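Malonyl-CoA-[acyl-carrier-protein] transacylase (Coxiella burnetii, PDB 3TQE) probably transfers the malonyl group from malonyl-CoA to holo-acyl carrier protein, supplying malonyl-ACP for bacterial fatty acid synthesis. Local coordinates at residues V11-G16 / C279-K284. Numbering follows the deposited sequence. Where two conformers were deposited one is given.
With GLY (glycine), chain B.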
ATOM      1  N   VAL A  11      -7.893  -5.590   0.755  1.00 11.26           N
ATOM      2  CA  VAL A  11      -6.738  -4.948   0.190  1.00 11.31           C
ATOM      3  C   VAL A  11      -6.568  -3.572   0.778  1.00 10.69           C
ATOM      4  O   VAL A  11      -7.517  -2.805   0.892  1.00 12.24           O
ATOM      5  CB  VAL A  11      -6.745  -4.925  -1.361  1.00 12.15           C
ATOM      6  CG1 VAL A  11      -6.668  -6.365  -1.875  1.00 13.96           C
ATOM      7  CG2 VAL A  11      -7.955  -4.189  -1.966  1.00 14.00           C
ATOM      8  N   PHE A  12      -5.350  -3.277   1.208  1.00 10.24           N
ATOM      9  CA  PHE A  12      -5.070  -2.085   1.975  1.00 11.24           C
ATOM     10  C   PHE A  12      -4.245  -1.122   1.164  1.00 11.20           C
ATOM     11  O   PHE A  12      -3.143  -1.457   0.742  1.00 11.79           O
ATOM     12  CB  PHE A  12      -4.294  -2.450   3.236  1.00 10.88           C
ATOM     13  CG  PHE A  12      -5.070  -3.293   4.194  1.00 10.96           C
ATOM     14  CD1 PHE A  12      -5.782  -2.726   5.223  1.00 12.34           C
ATOM     15  CD2 PHE A  12      -5.121  -4.654   4.040  1.00 11.85           C
ATOM     16  CE1 PHE A  12      -6.478  -3.498   6.125  1.00 13.33           C
ATOM     17  CE2 PHE A  12      -5.819  -5.419   4.928  1.00 12.36           C
ATOM     18  CZ  PHE A  12      -6.473  -4.841   5.984  1.00 12.79           C
ATOM     19  N   PRO A  13      -4.761   0.074   0.951  1.00 12.09           N
ATOM     20  CA  PRO A  13      -4.023   1.019   0.179  1.00 13.12           C
ATOM     21  C   PRO A  13      -2.866   1.672   0.896  1.00 14.07           C
ATOM     22  O   PRO A  13      -2.802   1.714   2.113  1.00 15.55           O
ATOM     23  CB  PRO A  13      -5.053   2.062  -0.170  1.00 14.71           C
ATOM     24  CG  PRO A  13      -6.041   1.962   0.747  1.00 16.18           C
ATOM     25  CD  PRO A  13      -6.100   0.561   1.251  1.00 12.87           C
ATOM     26  N   GLY A  14      -1.960   2.171   0.088  1.00 15.05           N
ATOM     27  CA  GLY A  14      -0.786   2.890   0.541  1.00 15.75           C
ATOM     28  C   GLY A  14      -0.707   4.273  -0.062  1.00 16.35           C
ATOM     29  O   GLY A  14      -1.715   4.880  -0.397  1.00 15.79           O
ATOM     30  N   GLN A  15       0.521   4.762  -0.212  0.50 17.54           N
ATOM     31  CA  GLN A  15       0.812   6.070  -0.814  0.50 19.01           C
ATOM     32  C   GLN A  15      -0.040   6.371  -2.033  0.50 18.79           C
ATOM     33  O   GLN A  15      -0.224   5.518  -2.904  0.50 19.63           O
ATOM     34  CB  GLN A  15       2.288   6.122  -1.222  0.50 19.77           C
ATOM     35  CG  GLN A  15       2.722   7.451  -1.804  0.50 23.17           C
ATOM     36  CD  GLN A  15       4.073   7.869  -1.299  0.50 28.00           C
ATOM     37  OE1 GLN A  15       4.763   7.085  -0.643  0.50 30.49           O
ATOM     38  NE2 GLN A  15       4.459   9.118  -1.575  0.50 30.33           N
ATOM     39  N   GLY A  16      -0.544   7.595  -2.100  1.00 18.68           N
ATOM     40  CA  GLY A  16      -1.344   7.997  -3.212  1.00 19.62           C
ATOM     41  C   GLY A  16      -2.790   8.038  -2.833  1.00 18.28           C
ATOM     42  O   GLY A  16      -3.571   8.756  -3.461  1.00 21.62           O
ATOM     43  N   CYS A 279      -9.769  -1.573   2.038  1.00 13.41           N
ATOM     44  CA  CYS A 279      -9.787  -1.201   3.436  1.00 14.40           C
ATOM     45  C   CYS A 279      -8.898  -0.001   3.650  1.00 14.45           C
ATOM     46  O   CYS A 279      -7.812  -0.087   4.182  1.00 14.42           O
ATOM     47  CB  CYS A 279      -9.379  -2.378   4.295  1.00 15.57           C
ATOM     48  SG  CYS A 279      -9.765  -2.169   6.028  1.00 17.11           S
ATOM     49  N   GLY A 280      -9.390   1.135   3.214  1.00 14.10           N
ATOM     50  CA  GLY A 280      -8.661   2.390   3.304  1.00 14.48           C
ATOM     51  C   GLY A 280      -9.391   3.449   2.530  1.00 14.25           C
ATOM     52  O   GLY A 280     -10.447   3.207   1.929  1.00 15.46           O
ATOM     53  N   PRO A 281      -8.842   4.654   2.522  1.00 14.57           N
ATOM     54  CA  PRO A 281      -9.406   5.747   1.763  1.00 16.11           C
ATOM     55  C   PRO A 281      -9.116   5.597   0.272  1.00 16.56           C
ATOM     56  O   PRO A 281      -8.186   4.881  -0.128  1.00 16.37           O
ATOM     57  CB  PRO A 281      -8.665   6.932   2.319  1.00 16.58           C
ATOM     58  CG  PRO A 281      -7.305   6.375   2.684  1.00 16.07           C
ATOM     59  CD  PRO A 281      -7.562   4.988   3.142  1.00 15.27           C
ATOM     60  N   ASP A 282      -9.911   6.281  -0.542  1.00 17.12           N
ATOM     61  CA  ASP A 282      -9.747   6.357  -1.983  1.00 17.51           C
ATOM     62  C   ASP A 282     -10.081   5.009  -2.626  1.00 17.50           C
ATOM     63  O   ASP A 282     -10.399   4.056  -1.941  1.00 19.14           O
ATOM     64  CB  ASP A 282      -8.361   6.892  -2.361  1.00 18.20           C
ATOM     65  CG  ASP A 282      -8.347   7.687  -3.657  1.00 22.18           C
ATOM     66  OD1 ASP A 282      -9.342   7.636  -4.440  1.00 25.38           O
ATOM     67  OD2 ASP A 282      -7.303   8.333  -3.888  1.00 26.53           O
ATOM     68  N   ASN A 283     -10.040   4.967  -3.938  1.00 18.21           N
ATOM     69  CA  ASN A 283     -10.391   3.781  -4.694  1.00 18.45           C
ATOM     70  C   ASN A 283      -9.291   3.389  -5.672  1.00 17.95           C
ATOM     71  O   ASN A 283      -9.555   2.814  -6.733  1.00 18.52           O
ATOM     72  CB  ASN A 283     -11.735   3.979  -5.378  1.00 19.90           C
ATOM     73  CG  ASN A 283     -11.720   5.083  -6.393  1.00 22.40           C
ATOM     74  OD1 ASN A 283     -10.709   5.703  -6.646  1.00 25.68           O
ATOM     75  ND2 ASN A 283     -12.890   5.330  -7.003  1.00 31.21           N
ATOM     76  N   LYS A 284      -8.040   3.668  -5.286  1.00 17.21           N
ATOM     77  CA  LYS A 284      -6.922   3.408  -6.162  1.00 17.85           C
ATOM     78  C   LYS A 284      -6.754   1.921  -6.415  1.00 17.26           C
ATOM     79  O   LYS A 284      -6.472   1.506  -7.534  1.00 18.38           O
ATOM     80  CB  LYS A 284      -5.650   4.014  -5.579  1.00 18.87           C
ATOM     81  CG  LYS A 284      -5.692   5.518  -5.449  1.00 22.85           C
ATOM     82  CD  LYS A 284      -5.556   6.169  -6.775  1.00 26.89           C
ATOM     83  CE  LYS A 284      -5.264   7.661  -6.644  1.00 29.43           C
ATOM     84  NZ  LYS A 284      -6.532   8.412  -6.453  1.00 33.65           N
TER
HETATM   85  N   GLY B 314       5.384   3.376  -3.081  1.00 46.42           N
HETATM   86  CA  GLY B 314       4.924   3.917  -1.761  1.00 45.67           C
HETATM   87  C   GLY B 314       5.728   3.381  -0.590  1.00 45.14           C
HETATM   88  O   GLY B 314       5.302   3.363   0.583  1.00 43.80           O
HETATM   89  OXT GLY B 314       6.840   2.926  -0.799  1.00 44.96           O
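Cys279 N donates to Val11 O at 2.8 Å with an N-H...O angle of 164°, continuing the parallel pairing of strands 9-12 and 275-278 just as both segments leave their strands. Beside this bond Cys279 meets the Phe12 ring off-centre: its CB lies 4.0 Å from the centroid of the Phe12 ring, 30° off the normal, a CH-pi contact. Having SG anti to the backbone N (chi1 -165°) places the sulfur beyond CE1, an oblique sulfur-aromatic contact with Cys279 SG 3.5 Å from Phe12 CE1. Pro13 then packs on the Gly280 backbone, its CG 3.7 Å from Gly280 CA and 4.1 Å from Pro281 CD. Further out, Lys284 NZ closes a salt bridge of 2.7 Å to Asp282 OD2, on the syn side but tilted out of the carboxylate plane, and Lys284 CE comes within 3.8 Å of Gly16 O, a plain contact. Gln15 OE1 is 3.4 Å from the CA of the bound glycine; the loop after strand 9-12 therefore reaches the pocket that also contains Ser96, probably the nucleophile. Phe12 packs on helix 97-105, Cys279 and Pro281 touch helix 63-83, and Val11 and Pro13 contact Leu285 of helix 284-292, while strand 91-94 flanks strand 9-12 across from 275-278.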